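Local coordinates for hypothetical protein, IPT/TIG domain protein (Bacteroides ovatus, PDB 4HW6) that is of unknown function but probably acts as an auxiliary nutrient-binding, perhaps carbohydrate-binding, protein with an IPT/TIG domain and a six-bladed beta-propeller, at residues 196-201 / 228-233; 248-253 / 270-275; 113-118 / 133-138; 109-114 / 390-395. All blocks are in the same frame, centred on the assembly; numbering follows the deposited sequence.

All four contacts lie in the beta-propeller and form two pairs. Interactions 3 and 4 share T113 and F114 on strand 109-115, their centres about 15 Å apart, in the sheet that also holds strand 425-431 from the end of the chain; this is where the propeller ring closes. Interactions 1 and 2, with centres about 13 Å apart, involve two successive connectors between sheets, and they touch through K231 NZ and N275 OD1, 2.8 Å apart. The two pairs lie farther from each other, about 27 to 36 Å between centres. Along the chain, interactions 1 and 2 follow each other inside the long loop closed by interaction 4, while interaction 3 closes early, before either begins.

Interaction 1 (196-201 / 228-233); sequences VVVDDQ and RGAKTC
Between neighbouring blades of the beta-propeller, the connector R228-C233 leaves strand 221-226 for strand 234-235 and runs roughly antiparallel to the end of strand 195-199, where V198, and D200 just past the strand, meet it. V198 sets its two methyls side by side against the connector. V198 CG1 approaches A230 CB at 3.5 Å, while V198 CG2 presses on C233 CB at a snug 3.5 Å, so compact residues suit. V196 CG1 extends this buried apolar patch to C233 SG. Beyond the strand the contact turns polar. With CG anti to the backbone N (chi1 176°), D200 reaches across so that its OD2 forms a salt bridge with K231 NZ at 2.8 Å, the ammonium coming from above the carboxylate plane. Were D200 an alanine, the K231 ammonium would be likely to lose this charge partner, keeping its hydrogen bond to N275. A water ties the backbones together, accepting from Q201 N and from A230 N at 3.0 Å. G229, whose positive phi suits glycine, turns the connector here. G229 N donates to Q201 O at 2.8 Å, nearly straight (167° at the hydrogen), and R228 CA adds a CA-H...O contact of 3.4 Å to Q201 O.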
loop_
_atom_site.group_PDB
_atom_site.type_symbol
_atom_site.label_atom_id
_atom_site.label_comp_id
_atom_site.label_asym_id
_atom_site.label_seq_id
_atom_site.Cartn_x
_atom_site.Cartn_y
_atom_site.Cartn_z
ATOM N N VAL A 196 13.856 -13.774 -3.306
ATOM C CA VAL A 196 15.227 -13.275 -3.214
ATOM C C VAL A 196 15.368 -12.475 -1.934
ATOM O O VAL A 196 14.491 -11.678 -1.601
ATOM C CB VAL A 196 15.545 -12.333 -4.412
ATOM C CG1 VAL A 196 17.014 -11.922 -4.429
ATOM C CG2 VAL A 196 15.164 -12.997 -5.721
ATOM N N VAL A 197 16.439 -12.712 -1.187
ATOM C CA VAL A 197 16.727 -11.932 0.014
ATOM C C VAL A 197 18.200 -11.515 -0.009
ATOM O O VAL A 197 19.102 -12.351 -0.216
ATOM C CB VAL A 197 16.457 -12.730 1.300
ATOM C CG1 VAL A 197 16.776 -11.880 2.527
ATOM C CG2 VAL A 197 15.010 -13.231 1.356
ATOM N N VAL A 198 18.436 -10.232 0.213
ATOM C CA VAL A 198 19.785 -9.695 0.251
ATOM C C VAL A 198 20.312 -9.757 1.669
ATOM O O VAL A 198 19.618 -9.361 2.599
ATOM C CB VAL A 198 19.816 -8.240 -0.274
ATOM C CG1 VAL A 198 21.204 -7.606 -0.034
ATOM C CG2 VAL A 198 19.482 -8.251 -1.755
ATOM N N ASP A 199 21.538 -10.254 1.848
ATOM C CA ASP A 199 22.247 -10.203 3.130
ATOM C C ASP A 199 23.318 -9.121 3.003
ATOM O O ASP A 199 24.203 -9.249 2.166
ATOM C CB ASP A 199 22.922 -11.532 3.409
ATOM C CG ASP A 199 23.583 -11.616 4.798
ATOM O OD1 ASP A 199 23.359 -10.735 5.681
ATOM O OD2 ASP A 199 24.291 -12.639 5.030
ATOM N N ASP A 200 23.225 -8.077 3.819
ATOM C CA ASP A 200 24.230 -7.005 3.855
ATOM C C ASP A 200 25.322 -7.414 4.838
ATOM O O ASP A 200 25.124 -7.337 6.064
ATOM C CB ASP A 200 23.572 -5.685 4.270
ATOM C CG ASP A 200 24.578 -4.535 4.431
ATOM O OD1 ASP A 200 25.785 -4.687 4.115
ATOM O OD2 ASP A 200 24.139 -3.477 4.910
ATOM N N GLN A 201 26.440 -7.909 4.307
ATOM C CA GLN A 201 27.513 -8.457 5.139
ATOM C C GLN A 201 28.881 -8.063 4.580
ATOM O O GLN A 201 29.011 -7.682 3.425
ATOM C CB GLN A 201 27.374 -9.976 5.317
ATOM C CG GLN A 201 27.377 -10.787 4.020
ATOM C CD GLN A 201 28.771 -10.933 3.437
ATOM O OE1 GLN A 201 29.755 -11.143 4.169
ATOM N NE2 GLN A 201 28.872 -10.839 2.110
ATOM N N ARG A 228 29.590 -8.156 -1.132
ATOM C CA ARG A 228 29.810 -7.466 0.106
ATOM C C ARG A 228 29.033 -6.166 0.160
ATOM O O ARG A 228 29.008 -5.382 -0.800
ATOM C CB ARG A 228 31.303 -7.199 0.220
ATOM C CG ARG A 228 31.690 -6.317 1.379
ATOM C CD ARG A 228 33.189 -6.243 1.460
ATOM N NE ARG A 228 33.581 -5.345 2.529
ATOM C CZ ARG A 228 34.828 -5.235 2.971
ATOM N NH1 ARG A 228 35.808 -5.948 2.417
ATOM N NH2 ARG A 228 35.111 -4.384 3.954
ATOM N N GLY A 229 28.430 -5.885 1.314
ATOM C CA GLY A 229 27.675 -4.646 1.506
ATOM C C GLY A 229 26.515 -4.419 0.560
ATOM O O GLY A 229 26.231 -3.261 0.186
ATOM N N ALA A 230 25.842 -5.497 0.176
ATOM C CA ALA A 230 24.695 -5.393 -0.724
ATOM C C ALA A 230 23.487 -4.794 -0.033
ATOM O O ALA A 230 23.197 -5.126 1.143
ATOM C CB ALA A 230 24.366 -6.753 -1.363
ATOM N N LYS A 231 22.747 -3.952 -0.776
ATOM C CA LYS A 231 21.673 -3.133 -0.200
ATOM C C LYS A 231 20.254 -3.330 -0.743
ATOM O O LYS A 231 19.281 -2.997 -0.068
ATOM C CB LYS A 231 22.014 -1.651 -0.388
ATOM C CG LYS A 231 23.301 -1.199 0.274
ATOM C CD LYS A 231 23.282 -1.438 1.772
ATOM C CE LYS A 231 24.454 -0.774 2.480
ATOM N NZ LYS A 231 24.227 -0.812 3.950
ATOM N N THR A 232 20.137 -3.841 -1.952
ATOM C CA THR A 232 18.858 -3.838 -2.673
ATOM C C THR A 232 18.861 -4.927 -3.733
ATOM O O THR A 232 19.925 -5.376 -4.160
ATOM C CB THR A 232 18.541 -2.436 -3.278
ATOM O OG1 THR A 232 17.200 -2.392 -3.799
ATOM C CG2 THR A 232 19.520 -2.037 -4.368
ATOM N N CYS A 233 17.672 -5.395 -4.102
ATOM C CA CYS A 233 17.503 -6.439 -5.135
ATOM C C CYS A 233 16.258 -6.135 -5.981
ATOM O O CYS A 233 15.132 -6.427 -5.588
ATOM C CB CYS A 233 17.400 -7.848 -4.538
ATOM S SG CYS A 233 16.187 -8.114 -3.221
HETATM O O HOH W 1 26.343 -8.172 1.395
#

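Interaction 2 (248-253 / 270-275); sequences HHAMIS and DTKGSN
Two successive peptide planes, H248-H249 and H249-A250, each carry part of the K272 side chain on one face. K272 CB lies above the H249-A250 peptide, 3.6 Å from H249 O and 3.7 Å from A250 N. Farther along, K272 CD lies over the H248 carbonyl group, 3.8 Å from H248 C. CG stands between the backbone N and the carbonyl carbon (chi1 61°), and the extended chain beyond it follows the H248-A250 backbone. Lysine suits the position because its aliphatic stem can cover peptide faces while the ammonium stays at the surface. A250 is small enough to come close beside this stem, A250 CB to K272 CB at 3.9 Å. At the oxygen end of the H249-A250 peptide, a water lies within hydrogen-bonding distance of both H249 O and T271 O, 2.8 Å from T271 O, bridging the turn before strand 251-255 to the connector that leads to strand 276-280 of the next blade. T271 is held in turn by D270, whose OD1 accepts from its hydroxyl. No direct hydrogen bond crosses the contact, and K272 NZ stays 3.6 Å from H248 O. Cohesion therefore rests on apolar methylenes and one bridging water, a weakly directional join in which the lysine charge probably remains largely with solvent.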
loop_
_atom_site.group_PDB
_atom_site.type_symbol
_atom_site.label_atom_id
_atom_site.label_comp_id
_atom_site.label_asym_id
_atom_site.label_seq_id
_atom_site.Cartn_x
_atom_site.Cartn_y
_atom_site.Cartn_z
ATOM N N HIS A 248 30.771 -0.555 -1.335
ATOM C CA HIS A 248 32.081 -0.062 -1.723
ATOM C C HIS A 248 32.305 0.203 -3.216
ATOM O O HIS A 248 33.443 0.462 -3.628
ATOM C CB HIS A 248 33.144 -1.018 -1.223
ATOM C CG HIS A 248 33.287 -1.016 0.260
ATOM N ND1 HIS A 248 33.864 0.036 0.942
ATOM C CD2 HIS A 248 32.918 -1.927 1.198
ATOM C CE1 HIS A 248 33.863 -0.237 2.238
ATOM N NE2 HIS A 248 33.307 -1.424 2.421
ATOM N N HIS A 249 31.237 0.166 -4.005
ATOM C CA HIS A 249 31.338 0.244 -5.463
ATOM C C HIS A 249 30.265 1.238 -5.976
ATOM O O HIS A 249 29.077 1.130 -5.624
ATOM C CB HIS A 249 31.169 -1.173 -6.026
ATOM C CG HIS A 249 32.237 -2.101 -5.543
ATOM N ND1 HIS A 249 33.495 -2.111 -6.096
ATOM C CD2 HIS A 249 32.280 -2.939 -4.479
ATOM C CE1 HIS A 249 34.252 -2.979 -5.433
ATOM N NE2 HIS A 249 33.539 -3.489 -4.444
ATOM N N ALA A 250 30.684 2.196 -6.794
ATOM C CA ALA A 250 29.737 3.202 -7.340
ATOM C C ALA A 250 29.175 2.727 -8.680
ATOM O O ALA A 250 29.630 3.167 -9.745
ATOM C CB ALA A 250 30.433 4.551 -7.521
HETATM N N MSE A 251 28.160 1.879 -8.605
HETATM C CA MSE A 251 27.614 1.238 -9.799
HETATM C C MSE A 251 26.391 0.427 -9.460
HETATM O O MSE A 251 26.089 0.177 -8.272
HETATM C CB MSE A 251 28.681 0.317 -10.441
HETATM C CG MSE A 251 29.107 -0.852 -9.543
HETATM SE SE MSE A 251 30.747 -1.702 -10.136
HETATM C CE MSE A 251 31.954 -0.186 -10.107
ATOM N N ILE A 252 25.651 0.055 -10.510
ATOM C CA ILE A 252 24.640 -0.962 -10.394
ATOM C C ILE A 252 25.213 -2.237 -11.023
ATOM O O ILE A 252 25.757 -2.219 -12.124
ATOM C CB ILE A 252 23.350 -0.565 -11.120
ATOM C CG1 ILE A 252 22.798 0.721 -10.508
ATOM C CG2 ILE A 252 22.312 -1.699 -11.076
ATOM C CD1 ILE A 252 21.668 1.333 -11.324
ATOM N N SER A 253 25.037 -3.338 -10.297
ATOM C CA SER A 253 25.444 -4.652 -10.721
ATOM C C SER A 253 24.202 -5.489 -10.990
ATOM O O SER A 253 23.084 -5.115 -10.573
ATOM C CB SER A 253 26.285 -5.330 -9.617
ATOM O OG SER A 253 27.444 -4.553 -9.262
ATOM N N ASP A 270 26.998 7.882 -9.517
ATOM C CA ASP A 270 27.773 9.027 -9.084
ATOM C C ASP A 270 28.055 9.026 -7.569
ATOM O O ASP A 270 28.730 9.921 -7.066
ATOM C CB ASP A 270 27.087 10.335 -9.524
ATOM C CG ASP A 270 25.756 10.584 -8.827
ATOM O OD1 ASP A 270 25.335 9.842 -7.908
ATOM O OD2 ASP A 270 25.104 11.569 -9.220
ATOM N N THR A 271 27.541 8.013 -6.872
ATOM C CA THR A 271 27.603 7.906 -5.405
ATOM C C THR A 271 27.751 6.449 -5.001
ATOM O O THR A 271 27.183 5.561 -5.614
ATOM C CB THR A 271 26.302 8.482 -4.793
ATOM O OG1 THR A 271 26.129 9.821 -5.267
ATOM C CG2 THR A 271 26.309 8.502 -3.239
ATOM N N LYS A 272 28.532 6.215 -3.957
ATOM C CA LYS A 272 28.596 4.901 -3.313
ATOM C C LYS A 272 28.591 5.143 -1.816
ATOM O O LYS A 272 28.432 6.276 -1.355
ATOM C CB LYS A 272 29.859 4.149 -3.733
ATOM C CG LYS A 272 31.172 4.835 -3.370
ATOM C CD LYS A 272 32.380 3.979 -3.719
ATOM C CE LYS A 272 33.676 4.699 -3.386
ATOM N NZ LYS A 272 34.830 3.791 -3.588
ATOM N N GLY A 273 28.763 4.088 -1.043
ATOM C CA GLY A 273 28.949 4.250 0.401
ATOM C C GLY A 273 27.682 4.645 1.126
ATOM O O GLY A 273 27.719 5.353 2.133
ATOM N N SER A 274 26.544 4.164 0.646
ATOM C CA SER A 274 25.253 4.627 1.128
ATOM C C SER A 274 24.205 3.570 0.781
ATOM O O SER A 274 24.491 2.622 0.040
ATOM C CB SER A 274 24.906 5.986 0.450
ATOM O OG SER A 274 23.869 6.673 1.135
ATOM N N ASN A 275 23.008 3.711 1.334
ATOM C CA ASN A 275 21.945 2.779 1.062
ATOM C C ASN A 275 21.214 3.261 -0.187
ATOM O O ASN A 275 20.957 4.469 -0.338
ATOM C CB ASN A 275 20.940 2.750 2.225
ATOM C CG ASN A 275 21.387 1.890 3.390
ATOM O OD1 ASN A 275 22.493 1.361 3.408
ATOM N ND2 ASN A 275 20.518 1.759 4.382
HETATM O O HOH W 2 26.442 2.921 -6.078
#

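Interaction 3 (113-118 / 133-138); sequences TFLGKL and DDCGAF
G116 and A137 form the close-packed heart of this contact, their CA atoms 4.1 Å apart. G116 CA makes a CA-H...O contact to G136 O, and glycine suits the place twice over: its backbone angles would jam a side chain against the preceding carbonyl, and a beta carbon would be pressed on F138 CE2. The F138 ring turns its edge to L115, F138 CE2 lying 3.7 Å from L115 CB, while W157 meets it edge-to-face. G136 O also accepts from K117 N at 2.9 Å, the donor well above the carbonyl plane. A137 CB, a lone methyl, lies 3.4 Å from K117 O and 3.7 Å from L118 CD1.

The other side is exposed and polar. K117 CG, anti to its carbonyl carbon (chi1 -63°), starts an extended chain that crosses D133. K117 NZ is gripped twice, by D133 OD1 in a salt bridge of 2.8 Å, met from above the carboxylate plane, and by D133 O at 2.8 Å. The long flexible lysine suits this surface clasp. Just before G116, F114 and L115 both face V426, a classic beta bulge, where strand 109-115 of the ring-closing sheet ends and the chain goes on to the next blade of the beta-propeller.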
loop_
_atom_site.group_PDB
_atom_site.type_symbol
_atom_site.label_atom_id
_atom_site.label_comp_id
_atom_site.label_asym_id
_atom_site.label_seq_id
_atom_site.Cartn_x
_atom_site.Cartn_y
_atom_site.Cartn_z
ATOM N N THR A 113 -4.511 1.556 12.280
ATOM C CA THR A 113 -3.508 0.576 12.698
ATOM C C THR A 113 -3.995 -0.830 12.369
ATOM O O THR A 113 -5.059 -1.229 12.817
ATOM C CB THR A 113 -3.175 0.730 14.195
ATOM O OG1 THR A 113 -2.681 2.068 14.408
ATOM C CG2 THR A 113 -2.128 -0.306 14.630
ATOM N N PHE A 114 -3.209 -1.552 11.568
ATOM C CA PHE A 114 -3.550 -2.875 11.073
ATOM C C PHE A 114 -2.971 -3.998 11.949
ATOM O O PHE A 114 -3.707 -4.891 12.386
ATOM C CB PHE A 114 -3.072 -2.994 9.620
ATOM C CG PHE A 114 -3.279 -4.352 8.996
ATOM C CD1 PHE A 114 -4.485 -5.016 9.116
ATOM C CD2 PHE A 114 -2.264 -4.939 8.261
ATOM C CE1 PHE A 114 -4.661 -6.276 8.546
ATOM C CE2 PHE A 114 -2.439 -6.182 7.682
ATOM C CZ PHE A 114 -3.628 -6.846 7.832
ATOM N N LEU A 115 -1.671 -3.940 12.227
ATOM C CA LEU A 115 -1.031 -4.967 13.050
ATOM C C LEU A 115 -0.031 -4.372 14.023
ATOM O O LEU A 115 0.660 -3.385 13.708
ATOM C CB LEU A 115 -0.298 -5.983 12.177
ATOM C CG LEU A 115 -1.117 -6.827 11.208
ATOM C CD1 LEU A 115 -0.208 -7.421 10.143
ATOM C CD2 LEU A 115 -1.887 -7.918 11.956
ATOM N N GLY A 116 0.056 -5.020 15.187
ATOM C CA GLY A 116 1.018 -4.668 16.223
ATOM C C GLY A 116 0.357 -3.994 17.396
ATOM O O GLY A 116 -0.463 -3.076 17.207
ATOM N N LYS A 117 0.727 -4.431 18.609
ATOM C CA LYS A 117 0.187 -3.859 19.844
ATOM C C LYS A 117 1.331 -3.720 20.837
ATOM O O LYS A 117 2.200 -4.580 20.909
ATOM C CB LYS A 117 -0.903 -4.757 20.423
ATOM C CG LYS A 117 -2.109 -4.898 19.494
ATOM C CD LYS A 117 -3.090 -5.912 20.060
ATOM C CE LYS A 117 -4.384 -5.977 19.263
ATOM N NZ LYS A 117 -5.324 -6.933 19.910
ATOM N N LEU A 118 1.342 -2.610 21.559
ATOM C CA LEU A 118 2.370 -2.336 22.550
ATOM C C LEU A 118 1.717 -2.167 23.925
ATOM O O LEU A 118 0.489 -2.081 24.049
ATOM C CB LEU A 118 3.104 -1.047 22.193
ATOM C CG LEU A 118 4.000 -1.000 20.952
ATOM C CD1 LEU A 118 3.223 -1.235 19.667
ATOM C CD2 LEU A 118 4.737 0.335 20.938
ATOM N N ASP A 133 -4.615 -10.645 15.822
ATOM C CA ASP A 133 -5.028 -9.992 17.071
ATOM C C ASP A 133 -4.062 -10.141 18.263
ATOM O O ASP A 133 -4.270 -9.500 19.291
ATOM C CB ASP A 133 -6.408 -10.499 17.485
ATOM C CG ASP A 133 -7.055 -9.622 18.552
ATOM O OD1 ASP A 133 -7.086 -8.385 18.359
ATOM O OD2 ASP A 133 -7.502 -10.175 19.578
ATOM N N ASP A 134 -3.020 -10.957 18.128
ATOM C CA ASP A 134 -2.179 -11.344 19.275
ATOM C C ASP A 134 -0.794 -11.806 18.779
ATOM O O ASP A 134 -0.409 -12.981 18.892
ATOM C CB ASP A 134 -2.890 -12.445 20.065
ATOM C CG ASP A 134 -2.447 -12.520 21.526
ATOM O OD1 ASP A 134 -1.456 -11.881 21.915
ATOM O OD2 ASP A 134 -3.098 -13.255 22.290
ATOM N N CYS A 135 -0.062 -10.876 18.202
ATOM C CA CYS A 135 1.226 -11.189 17.585
ATOM C C CYS A 135 2.252 -10.143 18.017
ATOM O O CYS A 135 3.137 -9.785 17.240
ATOM C CB CYS A 135 1.107 -11.205 16.059
ATOM S SG CYS A 135 0.529 -9.646 15.325
ATOM N N GLY A 136 2.113 -9.647 19.247
ATOM C CA GLY A 136 3.068 -8.665 19.765
ATOM C C GLY A 136 3.144 -7.424 18.910
ATOM O O GLY A 136 2.121 -6.986 18.367
ATOM N N ALA A 137 4.358 -6.873 18.781
ATOM C CA ALA A 137 4.658 -5.810 17.851
ATOM C C ALA A 137 6.006 -6.078 17.170
ATOM O O ALA A 137 6.669 -7.101 17.429
ATOM C CB ALA A 137 4.616 -4.426 18.542
ATOM N N PHE A 138 6.399 -5.169 16.291
ATOM C CA PHE A 138 7.449 -5.447 15.312
ATOM C C PHE A 138 8.700 -4.596 15.499
ATOM O O PHE A 138 8.619 -3.366 15.541
ATOM C CB PHE A 138 6.856 -5.269 13.919
ATOM C CG PHE A 138 5.573 -6.026 13.750
ATOM C CD1 PHE A 138 5.556 -7.399 13.959
ATOM C CD2 PHE A 138 4.387 -5.375 13.475
ATOM C CE1 PHE A 138 4.378 -8.112 13.848
ATOM C CE2 PHE A 138 3.212 -6.084 13.354
ATOM C CZ PHE A 138 3.202 -7.456 13.562
#

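Interaction 4 (109-114 / 390-395); sequences YVVTTF and YVDGEL
The hydroxyl OG1 of T113 is gripped by two side chains of the other segment. T113 OG1 donates to D392 OD2 at 2.7 Å, on the syn lone pair, and is hydrogen-bonded to Y390 OH at 2.6 Å, lying at the edge of the tyrosine ring. OG1 is anti to the carbonyl carbon (chi1 -59°), and this turns it to both partners while CG2 also packs near Y390 OH. The other carboxylate oxygen, D392 OD1, is salt-bridged to R427, so one aspartate joins the threonine to the neighbouring strand. With a leucine at D392, the T113 hydroxyl is likely to lose this acceptor and the R427 guanidinium this salt-bridge partner. Beside the polar cluster, V111 and G393 form an antiparallel hydrogen-bonded pair: V111 N donates to G393 O at 2.8 Å (167° at the hydrogen), and G393 N returns a more bent bond of 3.0 Å to V111 O. The non-hydrogen-bonded pair V110-E394 follows. The backbone angles of G393 suit a residue without a side chain. L395 spreads its methyls, CD1 to Y109 CB and CD2 to V111 CG2, each at 3.8 Å, while a water links Y109 O, E394 OE1 and L395 N. Short strand 393-394 thereby edges 109-115, which pairs on its other side with C-terminal strand 425-431, the "Velcro" ring closure of beta-propellers.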
loop_
_atom_site.group_PDB
_atom_site.type_symbol
_atom_site.label_atom_id
_atom_site.label_comp_id
_atom_site.label_asym_id
_atom_site.label_seq_id
_atom_site.Cartn_x
_atom_site.Cartn_y
_atom_site.Cartn_z
ATOM N N TYR A 109 -9.807 9.306 3.005
ATOM C CA TYR A 109 -8.856 8.266 3.313
ATOM C C TYR A 109 -8.329 8.576 4.679
ATOM O O TYR A 109 -8.122 9.734 5.030
ATOM C CB TYR A 109 -7.753 8.243 2.281
ATOM C CG TYR A 109 -8.210 7.649 0.984
ATOM C CD1 TYR A 109 -8.982 8.394 0.100
ATOM C CD2 TYR A 109 -7.904 6.338 0.647
ATOM C CE1 TYR A 109 -9.417 7.857 -1.093
ATOM C CE2 TYR A 109 -8.341 5.793 -0.552
ATOM C CZ TYR A 109 -9.097 6.562 -1.409
ATOM O OH TYR A 109 -9.535 6.047 -2.598
ATOM N N VAL A 110 -8.104 7.535 5.466
ATOM C CA VAL A 110 -7.630 7.698 6.808
ATOM C C VAL A 110 -6.509 6.702 7.056
ATOM O O VAL A 110 -6.421 5.662 6.386
ATOM C CB VAL A 110 -8.755 7.490 7.846
ATOM C CG1 VAL A 110 -9.794 8.598 7.740
ATOM C CG2 VAL A 110 -9.381 6.096 7.686
ATOM N N VAL A 111 -5.639 7.050 7.993
ATOM C CA VAL A 111 -4.643 6.128 8.488
ATOM C C VAL A 111 -5.262 5.371 9.662
ATOM O O VAL A 111 -5.898 5.978 10.545
ATOM C CB VAL A 111 -3.345 6.819 8.938
ATOM C CG1 VAL A 111 -2.342 5.747 9.368
ATOM C CG2 VAL A 111 -2.746 7.720 7.846
ATOM N N THR A 112 -5.109 4.043 9.663
ATOM C CA THR A 112 -5.530 3.206 10.775
ATOM C C THR A 112 -4.352 2.287 11.182
ATOM O O THR A 112 -3.320 2.257 10.504
ATOM C CB THR A 112 -6.760 2.342 10.450
ATOM O OG1 THR A 112 -6.548 1.599 9.241
ATOM C CG2 THR A 112 -8.001 3.195 10.328
ATOM N N THR A 113 -4.511 1.556 12.280
ATOM C CA THR A 113 -3.508 0.576 12.698
ATOM C C THR A 113 -3.995 -0.830 12.369
ATOM O O THR A 113 -5.059 -1.229 12.817
ATOM C CB THR A 113 -3.175 0.730 14.195
ATOM O OG1 THR A 113 -2.681 2.068 14.408
ATOM C CG2 THR A 113 -2.128 -0.306 14.630
ATOM N N PHE A 114 -3.209 -1.552 11.568
ATOM C CA PHE A 114 -3.550 -2.875 11.073
ATOM C C PHE A 114 -2.971 -3.998 11.949
ATOM O O PHE A 114 -3.707 -4.891 12.386
ATOM C CB PHE A 114 -3.072 -2.994 9.620
ATOM C CG PHE A 114 -3.279 -4.352 8.996
ATOM C CD1 PHE A 114 -4.485 -5.016 9.116
ATOM C CD2 PHE A 114 -2.264 -4.939 8.261
ATOM C CE1 PHE A 114 -4.661 -6.276 8.546
ATOM C CE2 PHE A 114 -2.439 -6.182 7.682
ATOM C CZ PHE A 114 -3.628 -6.846 7.832
ATOM N N TYR A 390 2.274 9.071 16.834
ATOM C CA TYR A 390 1.400 7.921 16.547
ATOM C C TYR A 390 -0.052 8.330 16.727
ATOM O O TYR A 390 -0.613 8.280 17.846
ATOM C CB TYR A 390 1.731 6.730 17.436
ATOM C CG TYR A 390 0.742 5.597 17.282
ATOM C CD1 TYR A 390 0.527 4.999 16.057
ATOM C CD2 TYR A 390 -0.011 5.147 18.383
ATOM C CE1 TYR A 390 -0.395 3.975 15.913
ATOM C CE2 TYR A 390 -0.926 4.124 18.255
ATOM C CZ TYR A 390 -1.119 3.531 17.020
ATOM O OH TYR A 390 -2.047 2.506 16.919
ATOM N N VAL A 391 -0.649 8.772 15.618
ATOM C CA VAL A 391 -2.048 9.223 15.608
ATOM C C VAL A 391 -2.657 8.742 14.319
ATOM O O VAL A 391 -2.095 8.982 13.226
ATOM C CB VAL A 391 -2.195 10.770 15.690
ATOM C CG1 VAL A 391 -3.673 11.187 15.638
ATOM C CG2 VAL A 391 -1.510 11.321 16.934
ATOM N N ASP A 392 -3.797 8.060 14.453
ATOM C CA ASP A 392 -4.574 7.596 13.331
ATOM C C ASP A 392 -5.562 8.694 12.951
ATOM O O ASP A 392 -5.879 9.551 13.774
ATOM C CB ASP A 392 -5.265 6.272 13.689
ATOM C CG ASP A 392 -4.306 5.061 13.614
ATOM O OD1 ASP A 392 -3.407 5.053 12.761
ATOM O OD2 ASP A 392 -4.468 4.110 14.383
ATOM N N GLY A 393 -6.041 8.697 11.711
ATOM C CA GLY A 393 -7.077 9.637 11.303
ATOM C C GLY A 393 -6.807 10.188 9.913
ATOM O O GLY A 393 -6.116 9.546 9.107
ATOM N N GLU A 394 -7.293 11.410 9.661
ATOM C CA GLU A 394 -7.237 12.024 8.336
ATOM C C GLU A 394 -5.797 12.225 7.907
ATOM O O GLU A 394 -4.949 12.594 8.714
ATOM C CB GLU A 394 -7.924 13.395 8.329
ATOM C CG GLU A 394 -9.378 13.440 8.758
ATOM C CD GLU A 394 -10.324 12.839 7.738
ATOM O OE1 GLU A 394 -10.108 13.075 6.527
ATOM O OE2 GLU A 394 -11.292 12.152 8.154
ATOM N N LEU A 395 -5.529 12.008 6.618
ATOM C CA LEU A 395 -4.146 11.840 6.136
ATOM C C LEU A 395 -3.196 12.968 6.495
ATOM O O LEU A 395 -2.052 12.704 6.878
ATOM C CB LEU A 395 -4.130 11.670 4.609
ATOM C CG LEU A 395 -4.865 10.450 4.064
ATOM C CD1 LEU A 395 -4.539 10.243 2.577
ATOM C CD2 LEU A 395 -4.550 9.189 4.844
HETATM O O HOH W 3 -7.853 12.519 5.003
#